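Local coordinates for phospholyase (Arthrobacter aurescens, PDB 5G4J), which probably cleaves phosphoethanolamine with the help of pyridoxal phosphate, as a phospholyase of the class-III aminotransferase family, at residues V212-F217 and L247-E252; L276-K281 and G290-T295. One frame throughout, in Å; residues are numbered along the deposited sequence.

Interaction 1. Residues V212-F217 and L247-E252; sequences VSVFLF and LVISDE. With EXT ({5-hydroxy-6-methyl-4-[(E)-{[2-(phosphonooxy)ethyl]imino}methyl]pyridin-3-yl}methyl dihydrogen phosphate), chain C.
D251 closes the ladder between two parallel strands, its backbone N bonded to F217 O at 2.8 Å. Four more backbone bonds alternate between strand 214-217 with its lead-in S213 and strand 247-251. Among them, I249 N meets F215 O almost straight (176° at the hydrogen). Helix 233-243 links the two strands, so this is a beta-alpha-beta unit.

The D251 side chain can be followed outward. CB lies 3.5 Å from F217 O and 4.1 Å from L216 CD1. CG is anti to the backbone N (chi1 177°), which carries the carboxylate onward to the bound cofactor adduct EXT. OD1 is hydrogen-bonded to the backbone N of V253, two residues on. OD2 reaches the pyridine nitrogen, NAJ of EXT, at 2.6 Å. The same OD2 is hydrogen-bonded to H148 ND1 and N124 ND2, so both oxygens are held and the carboxylate has little freedom to turn.

Apolar side chains meet on both faces of the strand pair. I249 is flanked on one face: its CG2 meets L216 CD1 at 3.6 Å, and its CD1 meets V214 CG1 at 3.8 Å. Helix 120-135 packs on this face. On the other, F217 CG sits between its backbone N and carbonyl carbon (chi1 72°). This folds the ring across toward the neighbouring strand, where V248 CG1 touches CE1 at the ring edge, at 3.7 Å. F215 lies on helix 233-243 on that same face.

An aspartate beside the pyridine nitrogen is a hallmark of fold-type I pyridoxal phosphate enzymes. There it is understood to favour a protonated ring nitrogen, and so to make the cofactor a better electron sink. The apolar strand pair thus ends in a carboxylate held at the cofactor ring.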
loop_
_atom_site.group_PDB
_atom_site.type_symbol
_atom_site.label_atom_id
_atom_site.label_comp_id
_atom_site.label_asym_id
_atom_site.label_seq_id
_atom_site.Cartn_x
_atom_site.Cartn_y
_atom_site.Cartn_z
ATOM N N VAL A 212 -22.680 -2.658 14.601
ATOM C CA VAL A 212 -21.703 -1.533 14.487
ATOM C C VAL A 212 -20.333 -2.118 14.688
ATOM O O VAL A 212 -20.019 -2.695 15.762
ATOM C CB VAL A 212 -21.969 -0.438 15.522
ATOM C CG1 VAL A 212 -20.927 0.703 15.291
ATOM C CG2 VAL A 212 -23.392 0.080 15.371
ATOM N N SER A 213 -19.499 -2.036 13.651
ATOM C CA SER A 213 -18.090 -2.409 13.762
ATOM C C SER A 213 -17.256 -1.165 14.149
ATOM O O SER A 213 -16.447 -1.215 15.096
ATOM C CB SER A 213 -17.606 -2.974 12.418
ATOM O OG SER A 213 -16.238 -3.297 12.522
ATOM N N VAL A 214 -17.411 -0.080 13.416
ATOM C CA VAL A 214 -16.569 1.114 13.654
ATOM C C VAL A 214 -17.251 2.455 13.436
ATOM O O VAL A 214 -18.195 2.580 12.629
ATOM C CB VAL A 214 -15.288 1.158 12.762
ATOM C CG1 VAL A 214 -14.449 -0.076 12.908
ATOM C CG2 VAL A 214 -15.604 1.334 11.326
ATOM N N PHE A 215 -16.711 3.493 14.090
ATOM C CA PHE A 215 -16.865 4.869 13.698
ATOM C C PHE A 215 -15.475 5.304 13.285
ATOM O O PHE A 215 -14.528 5.093 14.033
ATOM C CB PHE A 215 -17.307 5.747 14.870
ATOM C CG PHE A 215 -17.231 7.228 14.617
ATOM C CD1 PHE A 215 -17.892 7.837 13.578
ATOM C CD2 PHE A 215 -16.527 8.024 15.508
ATOM C CE1 PHE A 215 -17.881 9.217 13.420
ATOM C CE2 PHE A 215 -16.491 9.397 15.355
ATOM C CZ PHE A 215 -17.190 9.989 14.352
ATOM N N LEU A 216 -15.349 5.769 12.058
ATOM C CA LEU A 216 -14.086 6.114 11.461
ATOM C C LEU A 216 -14.150 7.598 11.141
ATOM O O LEU A 216 -15.118 8.093 10.498
ATOM C CB LEU A 216 -13.901 5.271 10.161
ATOM C CG LEU A 216 -12.811 5.691 9.169
ATOM C CD1 LEU A 216 -11.441 5.569 9.825
ATOM C CD2 LEU A 216 -12.841 4.829 7.898
ATOM N N PHE A 217 -13.165 8.377 11.548
ATOM C CA PHE A 217 -13.244 9.836 11.282
ATOM C C PHE A 217 -11.876 10.465 11.219
ATOM O O PHE A 217 -10.928 10.009 11.882
ATOM C CB PHE A 217 -14.077 10.540 12.401
ATOM C CG PHE A 217 -13.376 10.637 13.756
ATOM C CD1 PHE A 217 -13.188 9.541 14.575
ATOM C CD2 PHE A 217 -12.922 11.865 14.231
ATOM C CE1 PHE A 217 -12.517 9.619 15.791
ATOM C CE2 PHE A 217 -12.295 11.939 15.500
ATOM C CZ PHE A 217 -12.070 10.833 16.252
ATOM N N LEU A 247 -15.866 -0.171 17.632
ATOM C CA LEU A 247 -14.606 0.470 17.936
ATOM C C LEU A 247 -14.573 1.819 17.275
ATOM O O LEU A 247 -15.345 2.112 16.350
ATOM C CB LEU A 247 -13.436 -0.331 17.452
ATOM C CG LEU A 247 -13.385 -1.812 17.901
ATOM C CD1 LEU A 247 -12.189 -2.540 17.321
ATOM C CD2 LEU A 247 -13.281 -1.846 19.392
ATOM N N VAL A 248 -13.658 2.634 17.759
ATOM C CA VAL A 248 -13.398 3.962 17.193
ATOM C C VAL A 248 -12.064 3.972 16.516
ATOM O O VAL A 248 -11.054 3.622 17.123
ATOM C CB VAL A 248 -13.459 5.085 18.287
ATOM C CG1 VAL A 248 -13.163 6.427 17.646
ATOM C CG2 VAL A 248 -14.823 5.135 18.918
ATOM N N ILE A 249 -12.027 4.474 15.261
ATOM C CA ILE A 249 -10.786 4.652 14.509
ATOM C C ILE A 249 -10.611 6.161 14.272
ATOM O O ILE A 249 -11.424 6.772 13.611
ATOM C CB ILE A 249 -10.731 3.932 13.140
ATOM C CG1 ILE A 249 -11.076 2.433 13.240
ATOM C CG2 ILE A 249 -9.384 4.133 12.466
ATOM C CD1 ILE A 249 -11.350 1.793 11.890
ATOM N N SER A 250 -9.483 6.718 14.760
ATOM C CA SER A 250 -9.066 8.071 14.345
ATOM C C SER A 250 -8.128 7.938 13.171
ATOM O O SER A 250 -6.995 7.372 13.315
ATOM C CB SER A 250 -8.381 8.811 15.454
ATOM O OG SER A 250 -8.095 10.139 14.976
ATOM N N ASP A 251 -8.564 8.483 12.035
ATOM C CA ASP A 251 -7.758 8.566 10.806
ATOM C C ASP A 251 -6.959 9.866 10.926
ATOM O O ASP A 251 -7.503 10.928 10.830
ATOM C CB ASP A 251 -8.681 8.580 9.605
ATOM C CG ASP A 251 -7.939 8.730 8.282
ATOM O OD1 ASP A 251 -6.773 9.172 8.268
ATOM O OD2 ASP A 251 -8.540 8.372 7.229
ATOM N N GLU A 252 -5.678 9.708 11.159
ATOM C CA GLU A 252 -4.722 10.782 11.357
ATOM C C GLU A 252 -3.932 11.195 10.139
ATOM O O GLU A 252 -2.953 11.949 10.266
ATOM C CB GLU A 252 -3.757 10.405 12.507
ATOM C CG GLU A 252 -4.437 10.291 13.809
ATOM C CD GLU A 252 -4.870 11.608 14.481
ATOM O OE1 GLU A 252 -4.324 12.707 14.143
ATOM O OE2 GLU A 252 -5.810 11.567 15.322
HETATM C CAA EXT C . -6.297 10.121 2.509
HETATM C CAB EXT C . -5.804 10.584 1.258
HETATM P PAC EXT C . -3.303 7.225 0.755
HETATM O OAD EXT C . -3.775 8.008 -0.451
HETATM O OAE EXT C . -1.940 7.208 1.149
HETATM O OAF EXT C . -3.633 5.779 0.491
HETATM O OAG EXT C . -4.113 7.735 1.936
HETATM C CAH EXT C . -5.568 7.716 2.090
HETATM C CAI EXT C . -6.178 8.736 2.893
HETATM N NAJ EXT C . -7.407 9.179 4.990
HETATM C CAK EXT C . -6.782 8.341 4.121
HETATM C CAL EXT C . -7.527 10.499 4.630
HETATM C CAM EXT C . -8.228 11.367 5.528
HETATM C CAN EXT C . -7.007 10.969 3.404
HETATM O OAO EXT C . -7.181 12.301 3.083
HETATM O OAP EXT C . -5.465 16.058 1.305
HETATM P PAQ EXT C . -4.791 15.796 -0.090
HETATM O OAR EXT C . -5.628 16.512 -1.204
HETATM O OAS EXT C . -3.331 16.238 -0.223
HETATM O OAT EXT C . -4.976 14.138 -0.346
HETATM C CAU EXT C . -6.123 13.558 -0.942
HETATM C CAV EXT C . -5.917 12.055 -0.718
HETATM N NAW EXT C . -6.164 11.744 0.733
#

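Interaction 2. Residues L276-K281 and G290-T295; sequences LVTMGK and GAVVTT. With EXT ({5-hydroxy-6-methyl-4-[(E)-{[2-(phosphonooxy)ethyl]imino}methyl]pyridin-3-yl}methyl dihydrogen phosphate), chain C.
V277 O takes the N-H of V293 at 2.8 Å, with 168° at the hydrogen and the donor in the carbonyl plane. The CA-H of V292 also points at this oxygen, with CA 3.3 Å away. V277 N returns a bond to V293 O at 2.9 Å, which makes this a hydrogen-bonded pair of an antiparallel hairpin. M279 and A291 form the next such pair, where the bond from M279 N is weak.

M279 shares a face with V277, A291 and V293. Those three pack on L111 and L114 of strand 111-117, and M279 reaches F107. M279 CG stands 3.7 Å from A291 CB. A bend at chi3 (70°) turns the methyl toward strand 290-295, where CE meets V293 CG2 at 3.9 Å. Replacing M279 by an alanine removes the thioether chain and would probably leave A291 CB and V293 CG2 without their methionine partner, opening a gap on this face.

On the face toward helix 120-135, L276 CD2 touches V292 CG1 at 3.7 Å and T294 OG1 at 3.3 Å. That hydroxyl bonds to E275 O, and T278 OG1 bonds to N124. T295 caps the start of helix 296-305.

Past G280 the chain runs to K281, on the adduct EXT. K281 NZ donates to OAT, the ester oxygen between phosphate and ethyl group, at 2.7 Å. T311 of the second subunit bonds to the same nitrogen. K281 is probably the lysine that holds pyridoxal phosphate as an internal aldimine, as in this family. Here the phosphoethanolamine nitrogen forms the imine, and the displaced amine bonds to OAT.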
loop_
_atom_site.group_PDB
_atom_site.type_symbol
_atom_site.label_atom_id
_atom_site.label_comp_id
_atom_site.label_asym_id
_atom_site.label_seq_id
_atom_site.Cartn_x
_atom_site.Cartn_y
_atom_site.Cartn_z
ATOM N N LEU A 276 -8.002 2.295 17.686
ATOM C CA LEU A 276 -7.287 2.194 16.421
ATOM C C LEU A 276 -6.979 3.567 15.938
ATOM O O LEU A 276 -7.848 4.452 15.875
ATOM C CB LEU A 276 -8.117 1.463 15.426
ATOM C CG LEU A 276 -8.308 -0.063 15.685
ATOM C CD1 LEU A 276 -9.575 -0.571 15.016
ATOM C CD2 LEU A 276 -7.163 -0.878 15.178
ATOM N N VAL A 277 -5.716 3.782 15.552
ATOM C CA VAL A 277 -5.265 5.060 14.977
ATOM C C VAL A 277 -4.533 4.722 13.687
ATOM O O VAL A 277 -3.602 3.925 13.671
ATOM C CB VAL A 277 -4.320 5.824 15.919
ATOM C CG1 VAL A 277 -3.921 7.151 15.308
ATOM C CG2 VAL A 277 -5.050 6.034 17.229
ATOM N N THR A 278 -4.933 5.357 12.589
ATOM C CA THR A 278 -4.280 5.126 11.314
ATOM C C THR A 278 -3.550 6.409 10.846
ATOM O O THR A 278 -3.872 7.535 11.260
ATOM C CB THR A 278 -5.297 4.710 10.283
ATOM O OG1 THR A 278 -6.273 5.729 10.096
ATOM C CG2 THR A 278 -6.011 3.408 10.651
ATOM N N MET A 279 -2.564 6.235 9.985
ATOM C CA MET A 279 -1.673 7.300 9.593
ATOM C C MET A 279 -1.040 6.936 8.279
ATOM O O MET A 279 -1.006 5.800 7.874
ATOM C CB MET A 279 -0.633 7.578 10.702
ATOM C CG MET A 279 0.245 6.486 11.025
ATOM S SD MET A 279 1.053 6.770 12.667
ATOM C CE MET A 279 -0.260 6.577 13.739
ATOM N N GLY A 280 -0.501 7.931 7.623
ATOM C CA GLY A 280 0.084 7.716 6.293
ATOM C C GLY A 280 0.894 9.007 6.030
ATOM O O GLY A 280 1.812 9.310 6.771
ATOM N N LYS A 281 0.410 9.800 5.054
ATOM C CA LYS A 281 1.067 11.041 4.486
ATOM C C LYS A 281 2.468 11.470 4.935
ATOM O O LYS A 281 3.477 10.954 4.445
ATOM C CB LYS A 281 0.068 12.176 4.392
ATOM C CG LYS A 281 -0.898 11.974 3.208
ATOM C CD LYS A 281 -2.068 12.952 3.247
ATOM C CE LYS A 281 -3.120 12.663 2.155
ATOM N NZ LYS A 281 -2.838 12.866 0.711
ATOM N N GLY A 290 2.601 3.790 5.997
ATOM C CA GLY A 290 1.460 4.040 6.852
ATOM C C GLY A 290 1.563 3.206 8.104
ATOM O O GLY A 290 2.500 2.410 8.287
ATOM N N ALA A 291 0.577 3.350 8.962
ATOM C CA ALA A 291 0.507 2.514 10.117
ATOM C C ALA A 291 -0.865 2.421 10.716
ATOM O O ALA A 291 -1.694 3.347 10.596
ATOM C CB ALA A 291 1.521 3.058 11.186
ATOM N N VAL A 292 -1.060 1.352 11.483
ATOM C CA VAL A 292 -2.212 1.189 12.389
ATOM C C VAL A 292 -1.584 1.059 13.818
ATOM O O VAL A 292 -0.801 0.138 14.099
ATOM C CB VAL A 292 -3.039 -0.045 12.097
ATOM C CG1 VAL A 292 -4.170 -0.171 13.127
ATOM C CG2 VAL A 292 -3.547 0.013 10.670
ATOM N N VAL A 293 -1.926 1.979 14.693
ATOM C CA VAL A 293 -1.535 1.867 16.132
ATOM C C VAL A 293 -2.758 1.418 16.901
ATOM O O VAL A 293 -3.886 1.880 16.670
ATOM C CB VAL A 293 -0.983 3.191 16.611
ATOM C CG1 VAL A 293 -0.850 3.231 18.127
ATOM C CG2 VAL A 293 0.410 3.432 15.980
ATOM N N THR A 294 -2.539 0.453 17.790
ATOM C CA THR A 294 -3.630 -0.200 18.451
ATOM C C THR A 294 -3.224 -0.730 19.842
ATOM O O THR A 294 -2.133 -0.434 20.326
ATOM C CB THR A 294 -4.294 -1.244 17.536
ATOM O OG1 THR A 294 -5.594 -1.563 18.050
ATOM C CG2 THR A 294 -3.532 -2.501 17.390
ATOM N N THR A 295 -4.109 -1.521 20.432
ATOM C CA THR A 295 -3.929 -2.054 21.779
ATOM C C THR A 295 -3.264 -3.355 21.693
ATOM O O THR A 295 -3.308 -4.094 20.653
ATOM C CB THR A 295 -5.282 -2.177 22.508
ATOM O OG1 THR A 295 -6.070 -3.151 21.852
ATOM C CG2 THR A 295 -6.002 -0.862 22.535
HETATM C CAA EXT C . -6.297 10.121 2.509
HETATM C CAB EXT C . -5.804 10.584 1.258
HETATM P PAC EXT C . -3.303 7.225 0.755
HETATM O OAD EXT C . -3.775 8.008 -0.451
HETATM O OAE EXT C . -1.940 7.208 1.149
HETATM O OAF EXT C . -3.633 5.779 0.491
HETATM O OAG EXT C . -4.113 7.735 1.936
HETATM C CAH EXT C . -5.568 7.716 2.090
HETATM C CAI EXT C . -6.178 8.736 2.893
HETATM N NAJ EXT C . -7.407 9.179 4.990
HETATM C CAK EXT C . -6.782 8.341 4.121
HETATM C CAL EXT C . -7.527 10.499 4.630
HETATM C CAM EXT C . -8.228 11.367 5.528
HETATM C CAN EXT C . -7.007 10.969 3.404
HETATM O OAO EXT C . -7.181 12.301 3.083
HETATM O OAP EXT C . -5.465 16.058 1.305
HETATM P PAQ EXT C . -4.791 15.796 -0.090
HETATM O OAR EXT C . -5.628 16.512 -1.204
HETATM O OAS EXT C . -3.331 16.238 -0.223
HETATM O OAT EXT C . -4.976 14.138 -0.346
HETATM C CAU EXT C . -6.123 13.558 -0.942
HETATM C CAV EXT C . -5.917 12.055 -0.718
HETATM N NAW EXT C . -6.164 11.744 0.733
#

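Overall arrangement
Both interactions are buried in the core and belong to one mixed sheet. Interaction 1 is a parallel pair joined through a helix; interaction 2 is an antiparallel hairpin. Strands 247-251 and 276-279 are neighbours in that sheet, with probable hydrogen bonds from E252 N to T278 O and from T278 N to S250 O. N124 ties the two together, bonding to both D251 and T278. In each contact the side chains that meet across the strands are mainly apolar, and the polar chemistry with EXT comes at one end. Interaction 1 addresses the pyridine ring within the one chain. Interaction 2 addresses the phosphoethanolamine end, where the second subunit also takes part.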